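Local atomic coordinates of Endonuclease/exonuclease/phosphatase (Leptotrichia buccalis C-1013-b, PDB entry 3TEB), a protein that probably acts as a metal-dependent nuclease or related phosphoester hydrolase of the DNase I-like endonuclease/exonuclease/phosphatase family. Residues I23-Q34 with V64-T75. Numbering follows the deposited sequence.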
loop_
_atom_site.group_PDB
_atom_site.type_symbol
_atom_site.label_atom_id
_atom_site.label_comp_id
_atom_site.label_asym_id
_atom_site.label_seq_id
_atom_site.Cartn_x
_atom_site.Cartn_y
_atom_site.Cartn_z
ATOM N N ILE A 23 1.652 11.616 11.527
ATOM C CA ILE A 23 0.245 11.227 11.369
ATOM C C ILE A 23 -0.581 12.442 10.946
ATOM O O ILE A 23 -1.316 12.379 9.972
ATOM C CB ILE A 23 -0.351 10.617 12.655
ATOM C CG1 ILE A 23 0.196 9.216 12.870
ATOM C CG2 ILE A 23 -1.865 10.558 12.576
ATOM C CD1 ILE A 23 -0.035 8.690 14.270
ATOM N N ASP A 24 -0.429 13.554 11.654
ATOM C CA ASP A 24 -1.204 14.731 11.342
ATOM C C ASP A 24 -0.996 15.226 9.906
ATOM O O ASP A 24 -1.967 15.557 9.231
ATOM C CB ASP A 24 -0.919 15.836 12.339
ATOM C CG ASP A 24 -2.075 16.804 12.465
ATOM O OD1 ASP A 24 -3.160 16.357 12.927
ATOM O OD2 ASP A 24 -1.890 18.002 12.112
ATOM N N ILE A 25 0.260 15.273 9.452
ATOM C CA ILE A 25 0.595 15.606 8.063
ATOM C C ILE A 25 -0.167 14.687 7.106
ATOM O O ILE A 25 -0.799 15.134 6.152
ATOM C CB ILE A 25 2.091 15.369 7.738
ATOM C CG1 ILE A 25 3.050 15.987 8.774
ATOM C CG2 ILE A 25 2.383 15.766 6.294
ATOM C CD1 ILE A 25 3.464 17.378 8.511
ATOM N N LEU A 26 -0.081 13.387 7.355
ATOM C CA LEU A 26 -0.724 12.407 6.495
ATOM C C LEU A 26 -2.218 12.646 6.442
ATOM O O LEU A 26 -2.777 12.753 5.362
ATOM C CB LEU A 26 -0.426 11.001 7.000
ATOM C CG LEU A 26 -0.936 9.759 6.280
ATOM C CD1 LEU A 26 -0.683 9.796 4.770
ATOM C CD2 LEU A 26 -0.236 8.572 6.935
ATOM N N ALA A 27 -2.848 12.751 7.611
ATOM C CA ALA A 27 -4.281 13.009 7.719
ATOM C C ALA A 27 -4.711 14.270 6.973
ATOM O O ALA A 27 -5.554 14.183 6.087
ATOM C CB ALA A 27 -4.711 13.064 9.164
ATOM N N ARG A 28 -4.116 15.417 7.309
ATOM C CA ARG A 28 -4.356 16.692 6.608
ATOM C C ARG A 28 -4.303 16.600 5.081
ATOM O O ARG A 28 -5.077 17.261 4.380
ATOM C CB ARG A 28 -3.327 17.736 7.035
ATOM C CG ARG A 28 -3.570 18.367 8.380
ATOM C CD ARG A 28 -2.485 19.406 8.689
ATOM N NE ARG A 28 -2.771 20.136 9.923
ATOM C CZ ARG A 28 -3.651 21.131 10.018
ATOM N NH1 ARG A 28 -4.343 21.524 8.953
ATOM N NH2 ARG A 28 -3.850 21.731 11.183
ATOM N N THR A 29 -3.360 15.805 4.583
ATOM C CA THR A 29 -3.138 15.651 3.160
ATOM C C THR A 29 -4.294 14.883 2.564
ATOM O O THR A 29 -4.959 15.378 1.666
ATOM C CB THR A 29 -1.831 14.894 2.860
ATOM O OG1 THR A 29 -0.745 15.488 3.585
ATOM C CG2 THR A 29 -1.527 14.916 1.361
ATOM N N ILE A 30 -4.534 13.674 3.063
ATOM C CA ILE A 30 -5.664 12.868 2.623
ATOM C C ILE A 30 -6.925 13.734 2.600
ATOM O O ILE A 30 -7.699 13.682 1.643
ATOM C CB ILE A 30 -5.841 11.631 3.519
ATOM C CG1 ILE A 30 -4.610 10.716 3.386
ATOM C CG2 ILE A 30 -7.134 10.895 3.179
ATOM C CD1 ILE A 30 -4.606 9.477 4.285
ATOM N N ALA A 31 -7.094 14.565 3.628
ATOM C CA ALA A 31 -8.233 15.468 3.729
ATOM C C ALA A 31 -8.370 16.444 2.557
ATOM O O ALA A 31 -9.461 16.612 2.025
ATOM C CB ALA A 31 -8.196 16.210 5.040
ATOM N N GLU A 32 -7.270 17.083 2.161
ATOM C CA GLU A 32 -7.289 18.049 1.054
ATOM C C GLU A 32 -7.544 17.339 -0.258
ATOM O O GLU A 32 -8.356 17.787 -1.065
ATOM C CB GLU A 32 -5.960 18.791 0.913
ATOM C CG GLU A 32 -5.511 19.650 2.104
ATOM C CD GLU A 32 -4.078 20.216 1.906
ATOM O OE1 GLU A 32 -3.425 19.841 0.895
ATOM O OE2 GLU A 32 -3.606 21.029 2.749
ATOM N N LYS A 33 -6.847 16.222 -0.456
ATOM C CA LYS A 33 -6.784 15.550 -1.750
ATOM C C LYS A 33 -7.989 14.666 -2.035
ATOM O O LYS A 33 -8.337 14.421 -3.203
ATOM C CB LYS A 33 -5.469 14.779 -1.886
ATOM C CG LYS A 33 -4.283 15.725 -1.942
ATOM C CD LYS A 33 -3.274 15.351 -3.007
ATOM C CE LYS A 33 -2.575 16.602 -3.552
ATOM N NZ LYS A 33 -1.213 16.272 -4.086
ATOM N N GLN A 34 -8.631 14.213 -0.960
ATOM C CA GLN A 34 -9.856 13.420 -1.045
ATOM C C GLN A 34 -9.646 12.119 -1.798
ATOM O O GLN A 34 -10.503 11.711 -2.559
ATOM C CB GLN A 34 -10.990 14.235 -1.693
ATOM C CG GLN A 34 -11.563 15.313 -0.794
ATOM C CD GLN A 34 -12.260 14.729 0.419
ATOM O OE1 GLN A 34 -13.131 13.866 0.292
ATOM N NE2 GLN A 34 -11.872 15.188 1.602
ATOM N N VAL A 64 -6.012 5.169 14.233
ATOM C CA VAL A 64 -5.668 6.514 14.705
ATOM C C VAL A 64 -5.705 7.507 13.536
ATOM O O VAL A 64 -6.295 8.585 13.638
ATOM C CB VAL A 64 -4.282 6.556 15.414
ATOM C CG1 VAL A 64 -3.903 7.988 15.775
ATOM C CG2 VAL A 64 -4.293 5.659 16.651
ATOM N N LEU A 65 -5.091 7.121 12.423
ATOM C CA LEU A 65 -5.102 7.938 11.218
ATOM C C LEU A 65 -6.517 8.378 10.877
ATOM O O LEU A 65 -6.793 9.570 10.726
ATOM C CB LEU A 65 -4.514 7.159 10.046
ATOM C CG LEU A 65 -4.490 7.881 8.707
ATOM C CD1 LEU A 65 -4.037 9.328 8.870
ATOM C CD2 LEU A 65 -3.535 7.147 7.810
ATOM N N LEU A 66 -7.401 7.394 10.772
ATOM C CA LEU A 66 -8.802 7.625 10.524
ATOM C C LEU A 66 -9.466 8.590 11.511
ATOM O O LEU A 66 -10.194 9.489 11.088
ATOM C CB LEU A 66 -9.549 6.301 10.518
ATOM C CG LEU A 66 -10.778 6.361 9.612
ATOM C CD1 LEU A 66 -10.340 6.187 8.173
ATOM C CD2 LEU A 66 -11.814 5.308 10.007
ATOM N N GLU A 67 -9.236 8.409 12.811
ATOM C CA GLU A 67 -9.826 9.317 13.794
ATOM C C GLU A 67 -9.296 10.733 13.656
ATOM O O GLU A 67 -10.023 11.697 13.885
ATOM C CB GLU A 67 -9.656 8.803 15.219
ATOM C CG GLU A 67 -10.839 7.953 15.662
ATOM C CD GLU A 67 -10.740 7.434 17.113
ATOM O OE1 GLU A 67 -11.698 6.742 17.549
ATOM O OE2 GLU A 67 -9.730 7.698 17.818
ATOM N N THR A 68 -8.030 10.850 13.262
ATOM C CA THR A 68 -7.415 12.149 12.987
ATOM C C THR A 68 -7.990 12.741 11.712
ATOM O O THR A 68 -8.225 13.936 11.626
ATOM C CB THR A 68 -5.885 12.035 12.846
ATOM O OG1 THR A 68 -5.351 11.397 14.009
ATOM C CG2 THR A 68 -5.240 13.408 12.690
ATOM N N LEU A 69 -8.221 11.890 10.723
ATOM C CA LEU A 69 -8.782 12.322 9.467
ATOM C C LEU A 69 -10.127 12.997 9.687
ATOM O O LEU A 69 -10.449 13.969 9.017
ATOM C CB LEU A 69 -8.909 11.125 8.538
ATOM C CG LEU A 69 -9.373 11.336 7.105
ATOM C CD1 LEU A 69 -8.683 12.529 6.424
ATOM C CD2 LEU A 69 -9.149 10.049 6.329
ATOM N N GLN A 70 -10.896 12.493 10.651
ATOM C CA GLN A 70 -12.230 13.018 10.951
ATOM C C GLN A 70 -12.182 14.440 11.446
ATOM O O GLN A 70 -13.196 15.119 11.453
ATOM C CB GLN A 70 -12.929 12.169 12.006
ATOM C CG GLN A 70 -13.483 10.834 11.497
ATOM C CD GLN A 70 -13.823 9.880 12.647
ATOM O OE1 GLN A 70 -14.036 10.315 13.793
ATOM N NE2 GLN A 70 -13.865 8.574 12.349
ATOM N N LYS A 71 -11.004 14.882 11.863
ATOM C CA LYS A 71 -10.792 16.222 12.397
ATOM C C LYS A 71 -10.801 17.245 11.275
ATOM O O LYS A 71 -11.099 18.411 11.497
ATOM C CB LYS A 71 -9.415 16.262 13.049
ATOM C CG LYS A 71 -9.338 16.721 14.478
ATOM C CD LYS A 71 -7.945 16.372 15.005
ATOM C CE LYS A 71 -7.839 16.520 16.518
ATOM N NZ LYS A 71 -6.868 15.534 17.051
ATOM N N TYR A 72 -10.465 16.796 10.069
ATOM C CA TYR A 72 -10.261 17.690 8.932
ATOM C C TYR A 72 -11.246 17.520 7.771
ATOM O O TYR A 72 -11.259 18.350 6.875
ATOM C CB TYR A 72 -8.816 17.578 8.421
ATOM C CG TYR A 72 -7.766 17.833 9.485
ATOM C CD1 TYR A 72 -7.606 19.100 10.039
ATOM C CD2 TYR A 72 -6.937 16.804 9.939
ATOM C CE1 TYR A 72 -6.652 19.340 11.028
ATOM C CE2 TYR A 72 -5.977 17.032 10.931
ATOM C CZ TYR A 72 -5.842 18.303 11.469
ATOM O OH TYR A 72 -4.904 18.552 12.443
ATOM N N THR A 73 -12.059 16.460 7.783
ATOM C CA THR A 73 -13.022 16.181 6.702
ATOM C C THR A 73 -14.280 15.575 7.252
ATOM O O THR A 73 -14.223 14.803 8.208
ATOM C CB THR A 73 -12.496 15.137 5.700
ATOM O OG1 THR A 73 -11.163 15.468 5.329
ATOM C CG2 THR A 73 -13.336 15.115 4.450
ATOM N N ASP A 74 -15.404 15.908 6.620
ATOM C CA ASP A 74 -16.681 15.281 6.911
ATOM C C ASP A 74 -16.845 13.960 6.169
ATOM O O ASP A 74 -17.678 13.141 6.554
ATOM C CB ASP A 74 -17.832 16.214 6.536
ATOM C CG ASP A 74 -18.034 17.345 7.547
ATOM O OD1 ASP A 74 -17.362 17.325 8.604
ATOM O OD2 ASP A 74 -18.873 18.250 7.285
ATOM N N THR A 75 -16.056 13.759 5.112
ATOM C CA THR A 75 -16.155 12.565 4.265
ATOM C C THR A 75 -15.944 11.263 5.039
ATOM O O THR A 75 -14.947 11.098 5.749
ATOM C CB THR A 75 -15.165 12.623 3.081
ATOM O OG1 THR A 75 -15.467 13.754 2.266
ATOM C CG2 THR A 75 -15.266 11.390 2.229
#
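Tyr72 lies against helix 23-33 with its hydroxyl on Asp24 and one face under Arg28. The OH gives a hydrogen bond of 2.8 Å to Asp24 OD1, on the syn lone pair, and the carboxylate is turned steeply against the ring. Arg28 CG makes a CH-pi contact, 3.9 Å from the ring centroid and 16° off the normal, while the guanidinium lies across the hydroxyl side of the ring, its face over Tyr72 CE1 and its plane oblique to the ring. The opposite ring face carries Lys71 CB. Deeper in, Leu65 is a knob in the hole formed by Ile23, Leu26, Ala27 and Ile30; with CG anti to the backbone N (chi1 179°), it sets CD2 3.7 Å from Leu26 CD2. The small methyl of Ala27 meets Thr68 CG2 at 3.6 Å where helices 23-33 and 64-69 cross at -56°, consistent with their axes approaching to 8.8 Å. They form a layer outside the sheet that contains strand 37-46, in the α/β sandwich of the DNase I-like fold, and Ile30 and Leu65 also rest on that strand. Leu69 continues the apolar seam, its CD2 against Ile30 CG2. Where helix 23-33 ends, Thr75 OG1 donates to Gln34 OE1 (3.1 Å). Gln34 bends at chi2, and its NE2 returns to Ala31 O at 2.8 Å, fixing the amide's rotation. Asp24 is itself steadied by a salt bridge from OD2 to Arg28 NE (3.2 Å), probably favouring its ionised form.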